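Local atomic coordinates of glyoxalase 3 (Candida albicans, PDB entry 4LRU), a protein that converts methylglyoxal to D-lactate in a single glutathione-independent step, clearing the toxic aldehyde that metabolism produces, particularly when glycerol is the main carbon source. Residues P35-V38 with F39-G43; S80-N83 with V84-N88; S93-P97 with N98-I102; T218-N221 with P222-V226; D231-A234 with A235-N239. One frame throughout, in Å; residues are numbered along the deposited sequence.

The five contacts follow one another along the chain and lie on the helices and loops of the seven-stranded mixed sheet of the DJ-1 fold. Contact 1 lies on helix 29-42, which packs against helix 81-87 of contact 2 (centres about 13 Å apart) and against helix 225-236. Contact 4 leads from strand 216-219 into helix 225-236 and contact 5 is its end, their centres about 17 Å apart. Contact 3 lies in the loop after strand 90-91 and runs into strand 102-105; its Ile102 and Asp101 reach Phe236 of contact 5. Contacts 2 and 5, with centres about 25 Å apart, are the most distant pair. Contact 4 adjoins the inferred active-site residue Cys139, whereas contacts 2, 3 and 5 lie away from the annotated sites.

Contact 1: P35-V38 with F39-G43; sequences PFEV and FRKKG. With EDO (1,2-ethanediol), chain B.
Glu37 and Arg40, one turn apart on helix 29-42, form a two-pronged salt bridge. NE of Arg40 donates to OE2 of Glu37 at 2.9 Å and NH2 of Arg40 to OE1 of Glu37 at 2.8 Å, a side-on grip with each nitrogen serving one oxygen. Both oxygens lie near the guanidinium plane, yet the nitrogens approach from above the carboxylate, the two planes being 33° apart. The bend at chi3 of Arg40 (61°) after a straight start turns NE and NH2 back along the helix to Glu37. A water bridges OE1 of Glu37 and NZ of Lys41, the latter also donating to O1 of a 1,2-ethanediol, probably from the crystallisation liquor, at 2.9 Å; the nearby ammonium probably adds to the stabilisation of the carboxylate. On the inner side, CB of Pro35 rests 4.1 Å from CE2 of Phe39. CE2 of Phe36 lies 3.9 Å from CD of Arg40. Phe36 and Phe39 continue onto Ile46 of the sheet, while Val38 meets helix 225-236. Regular backbone bonds carry the helix to Gly43, whose positive phi (107°) closes a Schellman motif before strand 45-50 in a beta-alpha-beta unit of the DJ-1 fold.

Contact 2: S80-N83 with V84-N88; sequences SEFN and VALKN
Phe82 and Leu86 make the apolar part of this contact, one turn apart on helix 81-87. CG of Leu86 stands over one face of the Phe82 ring, displaced toward its rim, and CD1 of Leu86 comes within 3.7 Å of CE2 of Phe82. With its CG anti to the backbone N (chi1 -178°), Phe82 swings its ring along the helix toward this leucine. The same CD1 of Leu86 also lies 3.5 Å from OD1 of Asn83. Further out, Leu86 and Phe82 share Trp57, and Ala85 packs on Phe36 of helix 29-42.

Four successive backbone hydrogen bonds form the helix, the first from Val84 N to Ser80 O (2.9 Å) and the last from Lys87 N to Asn83 O (3.0 Å).

Side-chain bonds secure the start of the helix. Ser80 is the N-cap, its OG accepting from Asn83 N at 3.1 Å with a nearly straight N-H (161°). The hydroxyl has Ile74 O and Asn77 O as further partners, two acceptors for its one hydrogen, while ND2 of Asn83 bonds Asn77 O and Phe75 O. Polar links thus tie the first turn to the preceding 74-77 region, leaving Phe82 and Leu86 to bury hydrocarbon against the body of the protein.

Contact 3: S93-P97 with N98-I102; sequences SDLDP and NDYDI
Asp96 holds the turn that follows it with two hydrogen bonds to successive residues. Its carboxylate OD1 accepts from Asn98 N at 2.9 Å, and its carbonyl O accepts from Asp99 N, also at 2.9 Å. The first donor reaches OD1 from well above the carboxylate plane (42° out of it), and the second likewise stands above the carbonyl plane. Asp96 sends its CG away from its own N (chi1 -176°), carrying OD1 past Pro97 to the amide N of Asn98. A water adds a third link: it accepts from Asp96 N, donates to OD2 of Asp99 at 2.6 Å, and lies 2.8 Å from OH of Tyr100. The Asp96 and Asp99 side chains cross at about a right angle, their carboxylate planes 38° apart, with OD2 of Asp96 4.0 Å from OD1 of Asp99; this proximity of like charges is probably eased by the bound water and the backbone N-H groups.

Beneath these polar groups, OH of Tyr100 sits 3.6 Å from CD2 of Leu95, and the tyrosine ring carries CB of Asp99 over one face. Leu95 and Tyr100 both extend to Leu8 in the sheet, while Pro97 touches Thr127 of helix 119-130. The arrangement is an Asx turn at Asp96 leading into a short 3-10 segment, part of the crossing from edge strand 90-91 to central strand 102-105.

Contact 4: T218-N221 with P222-V226; sequences TGVN and PQSAV
The loop joining strand 216-219 to helix 225-236 turns back on itself through Asn221 and Ser224, beside the inferred active site. OG of Ser224 donates to OD1 of Asn221 in a short bond of 2.6 Å, its oxygen standing above the plane of the amide carbonyl (40° out of it). The backbone repeats the link: Ser224 N donates to Asn221 O at 2.9 Å, again from well above the carbonyl plane. Asn221 has its CG tucked between its N and carbonyl carbon (chi1 52°), which brings OD1 over the start of the following turn and toward the serine hydroxyl.

At the C-terminal end of a strand of the DJ-1 sheet, this turn lies beside Cys139, which is inferred to be an active-site residue: the side chain of Pro222 is about 4 Å from that of Cys139 at the nearest atoms, and backbone bonds join Gly219 to Ala137 and Cys139. ND2 of Asn221 is gripped by Pro205 O and Asp207 O, while Ser224 OG also bonds Phe209 N, so the buried polar ends of both side chains have partners on the neighbouring loop.

Close packing lies inside the bend. CB of Ser224 is 3.7 Å from Val220 N and 4.3 Å from CA of Gly219, leaving little room on that side of the glycine. Ala225 N then bonds Pro222 O at 3.3 Å, and the chain enters the helix.

Contact 5: D231-A234 with A235-N239; sequences DVIA and AFECN
Ala235 N donates to Asp231 O at 3.0 Å and Glu237 N to Ile233 O at 2.9 Å, while the bonds made by Phe236 N between them are weak, so the last turn of helix 225-236 is only partly regular. This is the C-terminal end of the chain, where the last helix of the DJ-1 fold lies against the central sheet. Glu237 is the first residue to leave helical geometry, yet its N-H still points almost straight at Ile233 O (168°).

Ile233 and Glu237 lie side by side and point the same way. CG2 of Ile233 touches CG of Glu237 at 3.9 Å; chi1 of -67° leaves CG2 anti to the isoleucine N, on the side where the glutamate chain runs. CG of Glu237 also comes within 3.3 Å of Ile233 O. Beyond this hydrocarbon contact OE2 of the glutamate is hydrogen-bonded to Tyr44 OH. Ile233 itself packs on Val38 and Lys42 of helix 29-42.

On another side of the helix, CB of Phe236 lies 3.1 Å from Val232 O, and the phenylalanine side chain leads off to Val5, Val134 and Asp101. Val232 and Ala235 both pack on Val134 and Val217, seating the helix on two neighbouring strands of the sheet. Asp231 is held at OD2 by Lys227 and Thr210. Past the helix end the terminal residue is poorly ordered, which makes its link back to the helix less certain: a water donates to Ala234 O at 2.9 Å and accepts from Asn239 N at 2.8 Å.

Contact 1: P35-V38 with F39-G43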
loop_
_atom_site.group_PDB
_atom_site.type_symbol
_atom_site.label_atom_id
_atom_site.label_comp_id
_atom_site.label_asym_id
_atom_site.label_seq_id
_atom_site.Cartn_x
_atom_site.Cartn_y
_atom_site.Cartn_z
ATOM N N PRO A 35 -8.656 0.025 -4.038
ATOM C CA PRO A 35 -8.443 -1.407 -3.865
ATOM C C PRO A 35 -9.532 -2.046 -3.018
ATOM O O PRO A 35 -9.955 -3.169 -3.295
ATOM C CB PRO A 35 -7.059 -1.488 -3.203
ATOM C CG PRO A 35 -6.383 -0.212 -3.596
ATOM C CD PRO A 35 -7.478 0.807 -3.625
ATOM N N PHE A 36 -10.014 -1.337 -1.993
ATOM C CA PHE A 36 -11.141 -1.838 -1.215
ATOM C C PHE A 36 -12.294 -2.196 -2.151
ATOM O O PHE A 36 -12.883 -3.277 -2.065
ATOM C CB PHE A 36 -11.603 -0.806 -0.171
ATOM C CG PHE A 36 -12.807 -1.249 0.623
ATOM C CD1 PHE A 36 -12.666 -2.065 1.736
ATOM C CD2 PHE A 36 -14.090 -0.904 0.217
ATOM C CE1 PHE A 36 -13.772 -2.478 2.454
ATOM C CE2 PHE A 36 -15.202 -1.329 0.923
ATOM C CZ PHE A 36 -15.042 -2.122 2.041
ATOM N N GLU A 37 -12.622 -1.285 -3.052
ATOM C CA GLU A 37 -13.786 -1.502 -3.914
ATOM C C GLU A 37 -13.548 -2.636 -4.917
ATOM O O GLU A 37 -14.471 -3.395 -5.213
ATOM C CB GLU A 37 -14.187 -0.209 -4.625
ATOM C CG GLU A 37 -14.848 0.820 -3.717
ATOM C CD GLU A 37 -16.229 0.378 -3.298
ATOM O OE1 GLU A 37 -17.169 0.487 -4.123
ATOM O OE2 GLU A 37 -16.383 -0.095 -2.161
ATOM N N VAL A 38 -12.339 -2.728 -5.458
ATOM C CA VAL A 38 -12.016 -3.799 -6.410
ATOM C C VAL A 38 -12.177 -5.158 -5.725
ATOM O O VAL A 38 -12.831 -6.062 -6.243
ATOM C CB VAL A 38 -10.591 -3.653 -6.953
ATOM C CG1 VAL A 38 -10.162 -4.898 -7.712
ATOM C CG2 VAL A 38 -10.521 -2.428 -7.843
ATOM N N PHE A 39 -11.581 -5.293 -4.548
ATOM C CA PHE A 39 -11.664 -6.542 -3.809
ATOM C C PHE A 39 -13.087 -6.822 -3.311
ATOM O O PHE A 39 -13.516 -7.975 -3.279
ATOM C CB PHE A 39 -10.671 -6.523 -2.654
ATOM C CG PHE A 39 -9.222 -6.479 -3.082
ATOM C CD1 PHE A 39 -8.733 -7.318 -4.065
ATOM C CD2 PHE A 39 -8.332 -5.644 -2.434
ATOM C CE1 PHE A 39 -7.405 -7.282 -4.438
ATOM C CE2 PHE A 39 -7.002 -5.605 -2.795
ATOM C CZ PHE A 39 -6.526 -6.434 -3.789
ATOM N N ARG A 40 -13.819 -5.782 -2.927
ATOM C CA ARG A 40 -15.201 -5.961 -2.493
ATOM C C ARG A 40 -16.047 -6.499 -3.642
ATOM O O ARG A 40 -16.823 -7.447 -3.471
ATOM C CB ARG A 40 -15.799 -4.651 -1.983
ATOM C CG ARG A 40 -17.215 -4.797 -1.448
ATOM C CD ARG A 40 -17.847 -3.463 -1.065
ATOM N NE ARG A 40 -17.953 -2.555 -2.207
ATOM C CZ ARG A 40 -18.845 -2.670 -3.190
ATOM N NH1 ARG A 40 -19.751 -3.647 -3.179
ATOM N NH2 ARG A 40 -18.850 -1.796 -4.188
ATOM N N LYS A 41 -15.914 -5.886 -4.816
ATOM C CA LYS A 41 -16.712 -6.296 -5.963
ATOM C C LYS A 41 -16.366 -7.721 -6.390
ATOM O O LYS A 41 -17.233 -8.474 -6.847
ATOM C CB LYS A 41 -16.551 -5.318 -7.133
ATOM C CG LYS A 41 -17.243 -3.984 -6.899
ATOM C CD LYS A 41 -16.732 -2.895 -7.836
ATOM C CE LYS A 41 -17.104 -1.508 -7.318
ATOM N NZ LYS A 41 -16.621 -0.405 -8.198
ATOM N N LYS A 42 -15.117 -8.104 -6.156
ATOM C CA LYS A 42 -14.658 -9.464 -6.427
ATOM C C LYS A 42 -15.276 -10.502 -5.474
ATOM O O LYS A 42 -15.347 -11.675 -5.805
ATOM C CB LYS A 42 -13.130 -9.512 -6.347
ATOM C CG LYS A 42 -12.530 -10.882 -6.641
ATOM C CD LYS A 42 -12.779 -11.358 -8.066
ATOM C CE LYS A 42 -12.164 -12.736 -8.294
ATOM N NZ LYS A 42 -12.678 -13.426 -9.505
ATOM N N GLY A 43 -15.695 -10.062 -4.289
ATOM C CA GLY A 43 -16.325 -10.925 -3.322
ATOM C C GLY A 43 -15.511 -11.292 -2.101
ATOM O O GLY A 43 -15.994 -12.041 -1.236
HETATM C C1 EDO B . -12.884 0.228 -9.239
HETATM O O1 EDO B . -13.809 -0.798 -8.864
HETATM C C2 EDO B . -12.746 1.266 -8.128
HETATM O O2 EDO B . -14.040 1.689 -7.686
HETATM O O HOH W 1 -16.869 1.809 -6.436
#

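Contact 2: S80-N83 with V84-N88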
loop_
_atom_site.group_PDB
_atom_site.type_symbol
_atom_site.label_atom_id
_atom_site.label_comp_id
_atom_site.label_asym_id
_atom_site.label_seq_id
_atom_site.Cartn_x
_atom_site.Cartn_y
_atom_site.Cartn_z
ATOM N N SER A 80 -21.534 3.626 3.891
ATOM C CA SER A 80 -20.909 2.868 2.820
ATOM C C SER A 80 -20.078 1.726 3.400
ATOM O O SER A 80 -19.588 1.824 4.524
ATOM C CB SER A 80 -20.022 3.796 1.984
ATOM O OG SER A 80 -18.858 4.184 2.693
ATOM N N GLU A 81 -19.902 0.658 2.629
ATOM C CA GLU A 81 -19.103 -0.469 3.073
ATOM C C GLU A 81 -17.678 -0.014 3.399
ATOM O O GLU A 81 -17.101 -0.462 4.392
ATOM C CB GLU A 81 -19.098 -1.589 2.030
ATOM C CG GLU A 81 -20.449 -2.259 1.840
ATOM C CD GLU A 81 -20.341 -3.736 1.487
ATOM O OE1 GLU A 81 -21.129 -4.214 0.634
ATOM O OE2 GLU A 81 -19.473 -4.427 2.066
ATOM N N PHE A 82 -17.136 0.908 2.600
ATOM C CA PHE A 82 -15.824 1.499 2.885
ATOM C C PHE A 82 -15.758 2.117 4.289
ATOM O O PHE A 82 -14.809 1.858 5.042
ATOM C CB PHE A 82 -15.463 2.544 1.824
ATOM C CG PHE A 82 -14.108 3.166 2.009
ATOM C CD1 PHE A 82 -12.945 2.427 1.801
ATOM C CD2 PHE A 82 -13.995 4.508 2.346
ATOM C CE1 PHE A 82 -11.697 3.000 1.959
ATOM C CE2 PHE A 82 -12.743 5.090 2.487
ATOM C CZ PHE A 82 -11.603 4.340 2.291
ATOM N N ASN A 83 -16.747 2.937 4.621
ATOM C CA ASN A 83 -16.787 3.588 5.939
ATOM C C ASN A 83 -17.045 2.625 7.083
ATOM O O ASN A 83 -16.475 2.775 8.165
ATOM C CB ASN A 83 -17.775 4.747 5.967
ATOM C CG ASN A 83 -17.147 6.034 5.480
ATOM O OD1 ASN A 83 -16.046 6.383 5.906
ATOM N ND2 ASN A 83 -17.788 6.695 4.533
ATOM N N VAL A 84 -17.861 1.606 6.840
ATOM C CA VAL A 84 -18.024 0.545 7.822
ATOM C C VAL A 84 -16.671 -0.117 8.084
ATOM O O VAL A 84 -16.297 -0.381 9.237
ATOM C CB VAL A 84 -19.047 -0.497 7.344
ATOM C CG1 VAL A 84 -19.062 -1.708 8.271
ATOM C CG2 VAL A 84 -20.434 0.129 7.278
ATOM N N ALA A 85 -15.932 -0.379 7.010
ATOM C CA ALA A 85 -14.613 -0.980 7.127
ATOM C C ALA A 85 -13.616 -0.094 7.879
ATOM O O ALA A 85 -12.809 -0.591 8.671
ATOM C CB ALA A 85 -14.080 -1.356 5.754
ATOM N N LEU A 86 -13.665 1.217 7.646
ATOM C CA LEU A 86 -12.825 2.135 8.412
ATOM C C LEU A 86 -13.145 2.067 9.896
ATOM O O LEU A 86 -12.238 2.035 10.724
ATOM C CB LEU A 86 -12.970 3.580 7.924
ATOM C CG LEU A 86 -12.290 3.919 6.607
ATOM C CD1 LEU A 86 -12.748 5.297 6.167
ATOM C CD2 LEU A 86 -10.773 3.846 6.725
ATOM N N LYS A 87 -14.432 2.035 10.239
ATOM C CA LYS A 87 -14.837 1.851 11.626
ATOM C C LYS A 87 -14.311 0.539 12.216
ATOM O O LYS A 87 -14.049 0.454 13.413
ATOM C CB LYS A 87 -16.358 1.908 11.743
ATOM C CG LYS A 87 -16.876 1.885 13.170
ATOM C CD LYS A 87 -18.390 2.018 13.213
ATOM C CE LYS A 87 -18.944 1.670 14.587
ATOM N NZ LYS A 87 -18.111 2.216 15.697
ATOM N N ASN A 88 -14.155 -0.473 11.368
ATOM C CA ASN A 88 -13.710 -1.797 11.794
ATOM C C ASN A 88 -12.192 -1.967 11.691
ATOM O O ASN A 88 -11.681 -3.068 11.894
ATOM C CB ASN A 88 -14.391 -2.856 10.921
ATOM C CG ASN A 88 -14.354 -4.247 11.530
ATOM O OD1 ASN A 88 -14.621 -4.434 12.723
ATOM N ND2 ASN A 88 -14.035 -5.243 10.702
#

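Contact 3: S93-P97 with N98-I102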
loop_
_atom_site.group_PDB
_atom_site.type_symbol
_atom_site.label_atom_id
_atom_site.label_comp_id
_atom_site.label_asym_id
_atom_site.label_seq_id
_atom_site.Cartn_x
_atom_site.Cartn_y
_atom_site.Cartn_z
ATOM N N SER A 93 -1.394 -5.965 15.471
ATOM C CA SER A 93 -1.049 -6.957 16.488
ATOM C C SER A 93 -2.276 -7.654 17.083
ATOM O O SER A 93 -2.144 -8.720 17.686
ATOM C CB SER A 93 -0.249 -6.302 17.612
ATOM O OG SER A 93 -1.055 -5.376 18.290
ATOM N N ASP A 94 -3.455 -7.046 16.945
ATOM C CA ASP A 94 -4.693 -7.662 17.418
ATOM C C ASP A 94 -5.274 -8.687 16.434
ATOM O O ASP A 94 -6.304 -9.302 16.712
ATOM C CB ASP A 94 -5.756 -6.609 17.735
ATOM C CG ASP A 94 -5.399 -5.765 18.941
ATOM O OD1 ASP A 94 -4.791 -6.319 19.888
ATOM O OD2 ASP A 94 -5.731 -4.563 18.928
ATOM N N LEU A 95 -4.599 -8.899 15.309
ATOM C CA LEU A 95 -5.082 -9.818 14.280
ATOM C C LEU A 95 -4.253 -11.088 14.259
ATOM O O LEU A 95 -3.105 -11.093 14.690
ATOM C CB LEU A 95 -4.990 -9.135 12.914
ATOM C CG LEU A 95 -5.782 -7.833 12.793
ATOM C CD1 LEU A 95 -5.534 -7.207 11.430
ATOM C CD2 LEU A 95 -7.272 -8.036 13.031
ATOM N N ASP A 96 -4.837 -12.170 13.745
ATOM C CA ASP A 96 -4.097 -13.410 13.495
ATOM C C ASP A 96 -3.547 -13.408 12.078
ATOM O O ASP A 96 -4.316 -13.469 11.119
ATOM C CB ASP A 96 -5.014 -14.628 13.681
ATOM C CG ASP A 96 -4.277 -15.957 13.520
ATOM O OD1 ASP A 96 -3.172 -15.966 12.930
ATOM O OD2 ASP A 96 -4.800 -16.996 13.994
ATOM N N PRO A 97 -2.214 -13.345 11.939
ATOM C CA PRO A 97 -1.654 -13.217 10.594
ATOM C C PRO A 97 -2.051 -14.359 9.655
ATOM O O PRO A 97 -2.089 -14.150 8.437
ATOM C CB PRO A 97 -0.138 -13.211 10.818
ATOM C CG PRO A 97 0.066 -13.083 12.289
ATOM C CD PRO A 97 -1.181 -13.579 12.957
ATOM N N ASN A 98 -2.372 -15.531 10.203
ATOM C CA ASN A 98 -2.735 -16.697 9.378
ATOM C C ASN A 98 -4.128 -16.564 8.748
ATOM O O ASN A 98 -4.525 -17.392 7.928
ATOM C CB ASN A 98 -2.717 -17.992 10.204
ATOM C CG ASN A 98 -1.375 -18.277 10.848
ATOM O OD1 ASN A 98 -1.279 -18.425 12.074
ATOM N ND2 ASN A 98 -0.338 -18.390 10.031
ATOM N N ASP A 99 -4.897 -15.558 9.157
ATOM C CA ASP A 99 -6.254 -15.411 8.648
ATOM C C ASP A 99 -6.278 -14.879 7.201
ATOM O O ASP A 99 -7.298 -15.001 6.526
ATOM C CB ASP A 99 -7.060 -14.455 9.510
ATOM C CG ASP A 99 -7.517 -15.075 10.815
ATOM O OD1 ASP A 99 -7.396 -16.307 10.993
ATOM O OD2 ASP A 99 -8.002 -14.310 11.674
ATOM N N TYR A 100 -5.188 -14.256 6.761
ATOM C CA TYR A 100 -5.194 -13.452 5.529
ATOM C C TYR A 100 -4.552 -14.183 4.358
ATOM O O TYR A 100 -3.615 -14.957 4.538
ATOM C CB TYR A 100 -4.545 -12.070 5.753
ATOM C CG TYR A 100 -5.264 -11.409 6.882
ATOM C CD1 TYR A 100 -6.541 -10.890 6.695
ATOM C CD2 TYR A 100 -4.784 -11.516 8.176
ATOM C CE1 TYR A 100 -7.297 -10.437 7.754
ATOM C CE2 TYR A 100 -5.528 -11.059 9.243
ATOM C CZ TYR A 100 -6.777 -10.518 9.025
ATOM O OH TYR A 100 -7.523 -10.084 10.094
ATOM N N ASP A 101 -5.088 -13.933 3.161
ATOM C CA ASP A 101 -4.596 -14.564 1.940
ATOM C C ASP A 101 -3.969 -13.593 0.942
ATOM O O ASP A 101 -3.275 -14.021 0.024
ATOM C CB ASP A 101 -5.738 -15.307 1.249
ATOM C CG ASP A 101 -6.105 -16.593 1.943
ATOM O OD1 ASP A 101 -5.377 -17.029 2.867
ATOM O OD2 ASP A 101 -7.128 -17.205 1.554
ATOM N N ILE A 102 -4.268 -12.309 1.085
ATOM C CA ILE A 102 -3.671 -11.234 0.295
ATOM C C ILE A 102 -3.265 -10.129 1.272
ATOM O O ILE A 102 -3.991 -9.851 2.245
ATOM C CB ILE A 102 -4.713 -10.672 -0.703
ATOM C CG1 ILE A 102 -5.034 -11.731 -1.756
ATOM C CG2 ILE A 102 -4.244 -9.375 -1.344
ATOM C CD1 ILE A 102 -6.241 -11.423 -2.606
HETATM O O HOH W 2 -7.484 -11.806 12.341
#

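Contact 4: T218-N221 with P222-V226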
loop_
_atom_site.group_PDB
_atom_site.type_symbol
_atom_site.label_atom_id
_atom_site.label_comp_id
_atom_site.label_asym_id
_atom_site.label_seq_id
_atom_site.Cartn_x
_atom_site.Cartn_y
_atom_site.Cartn_z
ATOM N N THR A 218 3.137 -4.759 -7.596
ATOM C CA THR A 218 3.274 -3.383 -7.150
ATOM C C THR A 218 2.793 -2.407 -8.212
ATOM O O THR A 218 2.796 -2.722 -9.402
ATOM C CB THR A 218 4.738 -3.068 -6.794
ATOM O OG1 THR A 218 5.609 -3.511 -7.843
ATOM C CG2 THR A 218 5.140 -3.779 -5.502
ATOM N N GLY A 219 2.394 -1.212 -7.766
ATOM C CA GLY A 219 1.985 -0.126 -8.658
ATOM C C GLY A 219 2.580 1.208 -8.259
ATOM O O GLY A 219 3.058 1.383 -7.138
ATOM N N VAL A 220 2.528 2.176 -9.164
ATOM C CA VAL A 220 3.379 3.363 -9.033
ATOM C C VAL A 220 2.821 4.446 -8.091
ATOM O O VAL A 220 3.579 5.140 -7.397
ATOM C CB VAL A 220 3.642 3.984 -10.406
ATOM C CG1 VAL A 220 4.490 5.241 -10.275
ATOM C CG2 VAL A 220 4.335 2.967 -11.297
ATOM N N ASN A 221 1.508 4.631 -8.105
ATOM C CA ASN A 221 0.899 5.918 -7.759
ATOM C C ASN A 221 -0.610 5.797 -7.564
ATOM O O ASN A 221 -1.188 4.730 -7.762
ATOM C CB ASN A 221 1.209 6.953 -8.853
ATOM C CG ASN A 221 0.854 6.454 -10.250
ATOM O OD1 ASN A 221 -0.075 5.658 -10.406
ATOM N ND2 ASN A 221 1.620 6.859 -11.251
ATOM N N PRO A 222 -1.267 6.895 -7.168
ATOM C CA PRO A 222 -2.717 6.807 -6.989
ATOM C C PRO A 222 -3.433 6.374 -8.266
ATOM O O PRO A 222 -4.423 5.631 -8.212
ATOM C CB PRO A 222 -3.105 8.236 -6.599
ATOM C CG PRO A 222 -1.877 8.798 -5.943
ATOM C CD PRO A 222 -0.739 8.207 -6.748
ATOM N N GLN A 223 -2.906 6.805 -9.409
ATOM C CA GLN A 223 -3.473 6.466 -10.706
ATOM C C GLN A 223 -3.432 4.966 -10.990
ATOM O O GLN A 223 -4.183 4.487 -11.823
ATOM C CB GLN A 223 -2.714 7.213 -11.810
ATOM C CG GLN A 223 -2.895 8.720 -11.747
ATOM C CD GLN A 223 -1.894 9.430 -10.837
ATOM O OE1 GLN A 223 -1.185 8.813 -10.051
ATOM N NE2 GLN A 223 -1.823 10.749 -10.973
ATOM N N SER A 224 -2.555 4.237 -10.297
ATOM C CA SER A 224 -2.348 2.804 -10.543
ATOM C C SER A 224 -3.053 1.889 -9.559
ATOM O O SER A 224 -2.911 0.671 -9.644
ATOM C CB SER A 224 -0.856 2.464 -10.503
ATOM O OG SER A 224 -0.129 3.266 -11.421
ATOM N N ALA A 225 -3.787 2.454 -8.606
ATOM C CA ALA A 225 -4.313 1.656 -7.513
ATOM C C ALA A 225 -5.330 0.613 -7.973
ATOM O O ALA A 225 -5.289 -0.536 -7.517
ATOM C CB ALA A 225 -4.901 2.553 -6.429
ATOM N N VAL A 226 -6.254 0.998 -8.856
ATOM C CA VAL A 226 -7.209 0.046 -9.393
ATOM C C VAL A 226 -6.461 -1.104 -10.068
ATOM O O VAL A 226 -6.718 -2.278 -9.787
ATOM C CB VAL A 226 -8.211 0.690 -10.375
ATOM C CG1 VAL A 226 -8.999 -0.383 -11.097
ATOM C CG2 VAL A 226 -9.167 1.614 -9.647
#

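Contact 5: D231-A234 with A235-N239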
loop_
_atom_site.group_PDB
_atom_site.type_symbol
_atom_site.label_atom_id
_atom_site.label_comp_id
_atom_site.label_asym_id
_atom_site.label_seq_id
_atom_site.Cartn_x
_atom_site.Cartn_y
_atom_site.Cartn_z
ATOM N N ASP A 231 -4.536 -6.581 -10.752
ATOM C CA ASP A 231 -3.408 -7.462 -11.080
ATOM C C ASP A 231 -3.046 -8.384 -9.893
ATOM O O ASP A 231 -2.479 -9.463 -10.086
ATOM C CB ASP A 231 -2.211 -6.621 -11.516
ATOM C CG ASP A 231 -2.380 -6.041 -12.930
ATOM O OD1 ASP A 231 -3.241 -6.536 -13.694
ATOM O OD2 ASP A 231 -1.636 -5.105 -13.277
ATOM N N VAL A 232 -3.384 -7.967 -8.672
ATOM C CA VAL A 232 -3.340 -8.879 -7.544
ATOM C C VAL A 232 -4.290 -10.053 -7.774
ATOM O O VAL A 232 -3.907 -11.210 -7.629
ATOM C CB VAL A 232 -3.689 -8.150 -6.211
ATOM C CG1 VAL A 232 -4.007 -9.154 -5.107
ATOM C CG2 VAL A 232 -2.532 -7.252 -5.784
ATOM N N ILE A 233 -5.527 -9.757 -8.148
ATOM C CA ILE A 233 -6.501 -10.825 -8.433
ATOM C C ILE A 233 -5.962 -11.764 -9.517
ATOM O O ILE A 233 -6.023 -12.991 -9.386
ATOM C CB ILE A 233 -7.876 -10.254 -8.823
ATOM C CG1 ILE A 233 -8.482 -9.540 -7.603
ATOM C CG2 ILE A 233 -8.793 -11.351 -9.358
ATOM C CD1 ILE A 233 -9.702 -8.698 -7.883
ATOM N N ALA A 234 -5.406 -11.181 -10.578
ATOM C CA ALA A 234 -4.840 -11.967 -11.678
ATOM C C ALA A 234 -3.746 -12.918 -11.191
ATOM O O ALA A 234 -3.630 -14.051 -11.686
ATOM C CB ALA A 234 -4.278 -11.036 -12.744
ATOM N N ALA A 235 -2.907 -12.438 -10.277
ATOM C CA ALA A 235 -1.752 -13.220 -9.819
ATOM C C ALA A 235 -2.180 -14.295 -8.819
ATOM O O ALA A 235 -1.546 -15.347 -8.714
ATOM C CB ALA A 235 -0.688 -12.313 -9.212
ATOM N N PHE A 236 -3.286 -14.026 -8.135
ATOM C CA PHE A 236 -3.759 -14.812 -6.980
ATOM C C PHE A 236 -4.622 -15.974 -7.439
ATOM O O PHE A 236 -4.527 -17.074 -6.899
ATOM C CB PHE A 236 -4.575 -13.870 -6.084
ATOM C CG PHE A 236 -5.168 -14.501 -4.853
ATOM C CD1 PHE A 236 -4.375 -14.833 -3.773
ATOM C CD2 PHE A 236 -6.538 -14.649 -4.738
ATOM C CE1 PHE A 236 -4.923 -15.351 -2.620
ATOM C CE2 PHE A 236 -7.107 -15.171 -3.582
ATOM C CZ PHE A 236 -6.291 -15.522 -2.515
ATOM N N GLU A 237 -5.490 -15.715 -8.418
ATOM C CA GLU A 237 -6.376 -16.728 -8.997
ATOM C C GLU A 237 -5.710 -17.439 -10.187
ATOM O O GLU A 237 -4.662 -17.012 -10.661
ATOM C CB GLU A 237 -7.684 -16.070 -9.457
ATOM C CG GLU A 237 -8.352 -15.166 -8.437
ATOM C CD GLU A 237 -9.537 -15.783 -7.718
ATOM O OE1 GLU A 237 -10.092 -16.799 -8.200
ATOM O OE2 GLU A 237 -9.917 -15.245 -6.644
ATOM N N CYS A 238 -6.309 -18.511 -10.688
ATOM C CA CYS A 238 -5.747 -19.114 -11.903
ATOM C C CYS A 238 -6.487 -18.835 -13.219
ATOM O O CYS A 238 -6.276 -19.545 -14.205
ATOM C CB CYS A 238 -5.490 -20.606 -11.709
ATOM S SG CYS A 238 -6.967 -21.634 -11.628
ATOM N N ASN A 239 -7.313 -17.789 -13.267
ATOM C CA ASN A 239 -8.715 -17.830 -12.820
ATOM C C ASN A 239 -9.493 -19.009 -13.414
ATOM O O ASN A 239 -9.401 -19.318 -14.607
ATOM C CB ASN A 239 -9.431 -16.527 -13.222
ATOM C CG ASN A 239 -9.740 -15.626 -12.034
ATOM O OD1 ASN A 239 -9.172 -14.537 -11.899
ATOM N ND2 ASN A 239 -10.659 -16.068 -11.178
ATOM O OXT ASN A 239 -10.266 -19.668 -12.716
HETATM O O HOH W 3 -5.900 -15.354 -12.874
#